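Long-range contacts in endo-b-1,4-glucanase (Nasutitermes takasagoensis, PDB 1KS8), which probably cleaves internal beta-1,4-glucosidic linkages in cellulose and related beta-glucans as a family 9 glycoside hydrolase: residues 215-220 and 261-266; 279-284 and 312-317. All blocks are in the same frame, centred on the assembly; numbering follows the deposited sequence.

How the contacts relate
Both contacts belong to the helical body of the catalytic domain, and both segments of contact 1 precede those of contact 2 in the sequence. Their centres are about 16 Å apart. Helix 257-268, which supplies the second segment of contact 1, leads directly into helix 271-286, which supplies the first segment of contact 2. The two contacts also touch: Val262 CG2 packs against Glu316 CB at 3.8 Å. Contact 1 is nearer the calcium site, with the Trp217 side chain about 4 Å from that of the calcium ligand Glu214. In contact 2 the side chains of Tyr280 and the calcium ligand Asp254 are about 11 Å apart. Calcium is not bound in this model.

Contact 1 of 2, residues 215-220 and 261-266; sequences LVWAAA and QVLLAK
Leu263 and Leu264, consecutive on helix 257-268, meet Val216, Trp217 and Ala220 of helix 212-226. The interactions across the pair are apolar, and together the two segments bury 217 Å².

Aliphatic contacts come first. The CD1 methyl of Leu263 approaches Ala220 CB to 3.7 Å, while Leu264 CD2 reaches the same Ala220 CB at 4.0 Å, so one small methyl group receives a branch from each leucine. The other branch of Leu264, CD1, lies 4.2 Å from Val216 CG1, and these two side chains cross at about a right angle.

The aromatic contact is made by the six-membered part of the Trp217 indole. Although CB of Trp217 leaves its helix pointing away from 261-266, CG is anti to the backbone N (chi1 178°) and the ring comes back toward the other helix. Leu263 CD1 then meets Trp217 CZ3 at 3.8 Å, obliquely to the ring. Leu263 CD1 thus bridges the indole and Ala220.

Contacts outside the pair surround the indole: NE1 bonds to Glu154 OE2, Lys256 makes a cation-pi contact, and Trp74 and Trp221 meet it edge to face.

The segment axes approach to 10.2 Å with their N-to-C directions 33° apart. Helix 229-241 lies between these helices in sequence and also packs on Val216 and Leu264. Such same-direction packing of alternate helices is characteristic of the (alpha/alpha)6 barrel of family 9 glycoside hydrolases.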
loop_
_atom_site.group_PDB
_atom_site.type_symbol
_atom_site.label_atom_id
_atom_site.label_comp_id
_atom_site.label_asym_id
_atom_site.label_seq_id
_atom_site.Cartn_x
_atom_site.Cartn_y
_atom_site.Cartn_z
ATOM N N LEU A 215 -15.988 1.493 5.555
ATOM C CA LEU A 215 -16.852 0.671 6.393
ATOM C C LEU A 215 -17.311 -0.566 5.620
ATOM O O LEU A 215 -17.367 -1.668 6.166
ATOM C CB LEU A 215 -18.061 1.485 6.867
ATOM C CG LEU A 215 -17.734 2.614 7.852
ATOM C CD1 LEU A 215 -18.990 3.423 8.149
ATOM C CD2 LEU A 215 -17.161 2.023 9.133
ATOM N N VAL A 216 -17.626 -0.379 4.343
ATOM C CA VAL A 216 -18.067 -1.486 3.499
ATOM C C VAL A 216 -16.890 -2.426 3.232
ATOM O O VAL A 216 -17.028 -3.647 3.285
ATOM C CB VAL A 216 -18.610 -0.971 2.144
ATOM C CG1 VAL A 216 -19.109 -2.136 1.310
ATOM C CG2 VAL A 216 -19.732 0.038 2.377
ATOM N N TRP A 217 -15.734 -1.835 2.945
ATOM C CA TRP A 217 -14.501 -2.571 2.669
ATOM C C TRP A 217 -14.140 -3.447 3.871
ATOM O O TRP A 217 -13.879 -4.643 3.724
ATOM C CB TRP A 217 -13.397 -1.546 2.372
ATOM C CG TRP A 217 -11.995 -2.047 2.102
ATOM C CD1 TRP A 217 -10.870 -1.713 2.808
ATOM C CD2 TRP A 217 -11.540 -2.812 0.972
ATOM N NE1 TRP A 217 -9.751 -2.207 2.186
ATOM C CE2 TRP A 217 -10.129 -2.885 1.057
ATOM C CE3 TRP A 217 -12.185 -3.437 -0.105
ATOM C CZ2 TRP A 217 -9.352 -3.555 0.105
ATOM C CZ3 TRP A 217 -11.409 -4.105 -1.055
ATOM C CH2 TRP A 217 -10.008 -4.156 -0.941
ATOM N N ALA A 218 -14.141 -2.850 5.060
ATOM C CA ALA A 218 -13.818 -3.574 6.286
ATOM C C ALA A 218 -14.824 -4.693 6.561
ATOM O O ALA A 218 -14.443 -5.811 6.918
ATOM C CB ALA A 218 -13.776 -2.608 7.468
ATOM N N ALA A 219 -16.108 -4.390 6.398
ATOM C CA ALA A 219 -17.148 -5.384 6.636
ATOM C C ALA A 219 -16.993 -6.563 5.683
ATOM O O ALA A 219 -17.135 -7.718 6.083
ATOM C CB ALA A 219 -18.530 -4.754 6.471
ATOM N N ALA A 220 -16.697 -6.271 4.421
ATOM C CA ALA A 220 -16.522 -7.326 3.431
ATOM C C ALA A 220 -15.347 -8.226 3.796
ATOM O O ALA A 220 -15.450 -9.450 3.724
ATOM C CB ALA A 220 -16.313 -6.718 2.048
ATOM N N GLN A 261 -16.180 -3.435 -4.839
ATOM C CA GLN A 261 -17.032 -4.082 -5.825
ATOM C C GLN A 261 -16.514 -5.426 -6.330
ATOM O O GLN A 261 -17.272 -6.393 -6.414
ATOM C CB GLN A 261 -17.266 -3.121 -6.989
ATOM C CG GLN A 261 -18.156 -1.949 -6.596
ATOM C CD GLN A 261 -18.061 -0.771 -7.543
ATOM O OE1 GLN A 261 -18.863 0.162 -7.468
ATOM N NE2 GLN A 261 -17.077 -0.799 -8.432
ATOM N N VAL A 262 -15.229 -5.510 -6.660
ATOM C CA VAL A 262 -14.704 -6.775 -7.148
ATOM C C VAL A 262 -14.630 -7.788 -6.004
ATOM O O VAL A 262 -14.759 -8.992 -6.223
ATOM C CB VAL A 262 -13.315 -6.590 -7.827
ATOM C CG1 VAL A 262 -12.225 -6.401 -6.787
ATOM C CG2 VAL A 262 -13.018 -7.776 -8.730
ATOM N N LEU A 263 -14.453 -7.294 -4.781
ATOM C CA LEU A 263 -14.388 -8.165 -3.609
ATOM C C LEU A 263 -15.784 -8.735 -3.340
ATOM O O LEU A 263 -15.949 -9.945 -3.183
ATOM C CB LEU A 263 -13.918 -7.375 -2.381
ATOM C CG LEU A 263 -13.080 -8.076 -1.302
ATOM C CD1 LEU A 263 -13.238 -7.309 0.007
ATOM C CD2 LEU A 263 -13.504 -9.519 -1.114
ATOM N N LEU A 264 -16.786 -7.861 -3.281
ATOM C CA LEU A 264 -18.154 -8.308 -3.038
ATOM C C LEU A 264 -18.662 -9.205 -4.163
ATOM O O LEU A 264 -19.464 -10.106 -3.926
ATOM C CB LEU A 264 -19.093 -7.109 -2.852
ATOM C CG LEU A 264 -18.995 -6.422 -1.485
ATOM C CD1 LEU A 264 -19.874 -5.188 -1.462
ATOM C CD2 LEU A 264 -19.415 -7.395 -0.389
ATOM N N ALA A 265 -18.194 -8.967 -5.384
ATOM C CA ALA A 265 -18.612 -9.793 -6.509
ATOM C C ALA A 265 -18.156 -11.227 -6.249
ATOM O O ALA A 265 -18.890 -12.180 -6.505
ATOM C CB ALA A 265 -17.999 -9.274 -7.807
ATOM N N LYS A 266 -16.943 -11.375 -5.727
ATOM C CA LYS A 266 -16.401 -12.697 -5.439
ATOM C C LYS A 266 -17.084 -13.355 -4.244
ATOM O O LYS A 266 -17.370 -14.553 -4.263
ATOM C CB LYS A 266 -14.897 -12.607 -5.170
ATOM C CG LYS A 266 -14.233 -13.952 -4.910
ATOM C CD LYS A 266 -12.733 -13.799 -4.706
ATOM C CE LYS A 266 -12.041 -15.153 -4.632
ATOM N NZ LYS A 266 -12.560 -15.989 -3.518
#

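Contact 2 of 2, residues 279-284 and 312-317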
loop_
_atom_site.group_PDB
_atom_site.type_symbol
_atom_site.label_atom_id
_atom_site.label_comp_id
_atom_site.label_asym_id
_atom_site.label_seq_id
_atom_site.Cartn_x
_atom_site.Cartn_y
_atom_site.Cartn_z
ATOM N N SER A 279 -17.924 -2.390 -16.236
ATOM C CA SER A 279 -18.117 -1.044 -16.754
ATOM C C SER A 279 -16.878 -0.189 -16.518
ATOM O O SER A 279 -16.438 0.543 -17.406
ATOM C CB SER A 279 -19.327 -0.393 -16.087
ATOM O OG SER A 279 -19.540 0.912 -16.593
ATOM N N TYR A 280 -16.314 -0.290 -15.318
ATOM C CA TYR A 280 -15.127 0.482 -14.970
ATOM C C TYR A 280 -13.906 0.045 -15.774
ATOM O O TYR A 280 -13.202 0.877 -16.348
ATOM C CB TYR A 280 -14.829 0.347 -13.474
ATOM C CG TYR A 280 -13.546 1.030 -13.049
ATOM C CD1 TYR A 280 -13.399 2.412 -13.165
ATOM C CD2 TYR A 280 -12.476 0.290 -12.549
ATOM C CE1 TYR A 280 -12.208 3.043 -12.791
ATOM C CE2 TYR A 280 -11.283 0.911 -12.172
ATOM C CZ TYR A 280 -11.159 2.285 -12.298
ATOM O OH TYR A 280 -9.978 2.900 -11.945
ATOM N N VAL A 281 -13.649 -1.258 -15.808
ATOM C CA VAL A 281 -12.501 -1.765 -16.546
ATOM C C VAL A 281 -12.601 -1.443 -18.032
ATOM O O VAL A 281 -11.626 -0.999 -18.638
ATOM C CB VAL A 281 -12.341 -3.290 -16.357
ATOM C CG1 VAL A 281 -11.212 -3.806 -17.240
ATOM C CG2 VAL A 281 -12.038 -3.602 -14.893
ATOM N N ASN A 282 -13.775 -1.660 -18.619
ATOM C CA ASN A 282 -13.967 -1.375 -20.037
ATOM C C ASN A 282 -13.684 0.094 -20.308
ATOM O O ASN A 282 -13.085 0.443 -21.325
ATOM C CB ASN A 282 -15.394 -1.727 -20.467
ATOM C CG ASN A 282 -15.640 -3.227 -20.512
ATOM O OD1 ASN A 282 -16.782 -3.676 -20.644
ATOM N ND2 ASN A 282 -14.571 -4.009 -20.409
ATOM N N TYR A 283 -14.113 0.955 -19.391
ATOM C CA TYR A 283 -13.882 2.386 -19.527
ATOM C C TYR A 283 -12.388 2.695 -19.544
ATOM O O TYR A 283 -11.914 3.472 -20.371
ATOM C CB TYR A 283 -14.530 3.154 -18.374
ATOM C CG TYR A 283 -14.087 4.596 -18.334
ATOM C CD1 TYR A 283 -14.513 5.500 -19.305
ATOM C CD2 TYR A 283 -13.175 5.036 -17.376
ATOM C CE1 TYR A 283 -14.037 6.804 -19.329
ATOM C CE2 TYR A 283 -12.692 6.341 -17.390
ATOM C CZ TYR A 283 -13.124 7.217 -18.371
ATOM O OH TYR A 283 -12.628 8.498 -18.410
ATOM N N LEU A 284 -11.647 2.094 -18.618
ATOM C CA LEU A 284 -10.208 2.322 -18.554
ATOM C C LEU A 284 -9.523 1.897 -19.846
ATOM O O LEU A 284 -8.718 2.639 -20.404
ATOM C CB LEU A 284 -9.592 1.549 -17.384
ATOM C CG LEU A 284 -9.941 1.997 -15.964
ATOM C CD1 LEU A 284 -9.251 1.071 -14.972
ATOM C CD2 LEU A 284 -9.504 3.446 -15.743
ATOM N N PHE A 312 -4.199 -4.223 -11.250
ATOM C CA PHE A 312 -4.589 -5.230 -10.274
ATOM C C PHE A 312 -6.099 -5.442 -10.263
ATOM O O PHE A 312 -6.564 -6.573 -10.136
ATOM C CB PHE A 312 -4.119 -4.866 -8.868
ATOM C CG PHE A 312 -4.330 -5.971 -7.878
ATOM C CD1 PHE A 312 -3.699 -7.199 -8.054
ATOM C CD2 PHE A 312 -5.204 -5.814 -6.809
ATOM C CE1 PHE A 312 -3.936 -8.258 -7.183
ATOM C CE2 PHE A 312 -5.448 -6.870 -5.930
ATOM C CZ PHE A 312 -4.814 -8.092 -6.120
ATOM N N ILE A 313 -6.865 -4.362 -10.388
ATOM C CA ILE A 313 -8.317 -4.492 -10.422
ATOM C C ILE A 313 -8.698 -5.338 -11.634
ATOM O O ILE A 313 -9.599 -6.172 -11.560
ATOM C CB ILE A 313 -9.010 -3.107 -10.504
ATOM C CG1 ILE A 313 -8.892 -2.393 -9.153
ATOM C CG2 ILE A 313 -10.482 -3.267 -10.889
ATOM C CD1 ILE A 313 -9.573 -3.117 -7.994
ATOM N N MET A 314 -7.997 -5.135 -12.745
ATOM C CA MET A 314 -8.270 -5.898 -13.959
ATOM C C MET A 314 -7.961 -7.376 -13.757
ATOM O O MET A 314 -8.706 -8.243 -14.219
ATOM C CB MET A 314 -7.446 -5.357 -15.126
ATOM C CG MET A 314 -7.908 -4.000 -15.614
ATOM S SD MET A 314 -6.952 -3.442 -17.029
ATOM C CE MET A 314 -7.346 -1.697 -17.018
ATOM N N LEU A 315 -6.860 -7.664 -13.069
ATOM C CA LEU A 315 -6.476 -9.045 -12.809
ATOM C C LEU A 315 -7.491 -9.713 -11.881
ATOM O O LEU A 315 -7.805 -10.897 -12.038
ATOM C CB LEU A 315 -5.066 -9.087 -12.212
ATOM C CG LEU A 315 -3.986 -8.739 -13.244
ATOM C CD1 LEU A 315 -2.688 -8.342 -12.553
ATOM C CD2 LEU A 315 -3.770 -9.930 -14.164
ATOM N N GLU A 316 -8.017 -8.951 -10.927
ATOM C CA GLU A 316 -9.015 -9.483 -10.004
ATOM C C GLU A 316 -10.320 -9.720 -10.759
ATOM O O GLU A 316 -11.032 -10.693 -10.502
ATOM C CB GLU A 316 -9.246 -8.509 -8.843
ATOM C CG GLU A 316 -8.175 -8.580 -7.764
ATOM C CD GLU A 316 -8.350 -9.781 -6.856
ATOM O OE1 GLU A 316 -7.369 -10.193 -6.202
ATOM O OE2 GLU A 316 -9.480 -10.311 -6.785
ATOM N N ALA A 317 -10.628 -8.827 -11.693
ATOM C CA ALA A 317 -11.843 -8.946 -12.493
ATOM C C ALA A 317 -11.763 -10.188 -13.375
ATOM O O ALA A 317 -12.755 -10.900 -13.550
ATOM C CB ALA A 317 -12.026 -7.707 -13.352
#
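Val281 and Met314 form the centre of a buried apolar joint between helices 271-286 and 303-319, which follow each other in the (alpha/alpha)6 barrel. The two run in broadly opposed directions, 130° between their N-to-C vectors, with segment axes 10.5 Å apart.

In the first shell, Val281 divides its two methyls. CG1 meets Met314 CG at 3.7 Å, whereas CG2 faces Ile313 CG2 at 4.3 Å and, more loosely, Ala317 CB at 4.4 Å. Met314 also reaches Leu284 with its far end. Tyr280 adds a peripheral contact: its CD2 is 4.4 Å from Ile313 CG2, which lies beside the ring, close to its plane. On its own helix, Leu284 CG sits 3.9 Å above the outer part of one face of that ring.

The second shell comes from neighbouring helices. Tyr327 of helix 324-341 packs on both Val281 and Ala317, and Phe330 of the same helix touches Met314. From helix 257-268, Ser258 reaches both Tyr280 and Ile313.

Met314 starts from a CB that does not point at the other helix, but its chain is extended beyond CG (chi2 -178°), and this carries the terminal methyl across: Met314 CE ends 3.9 Å from Leu284 CD1.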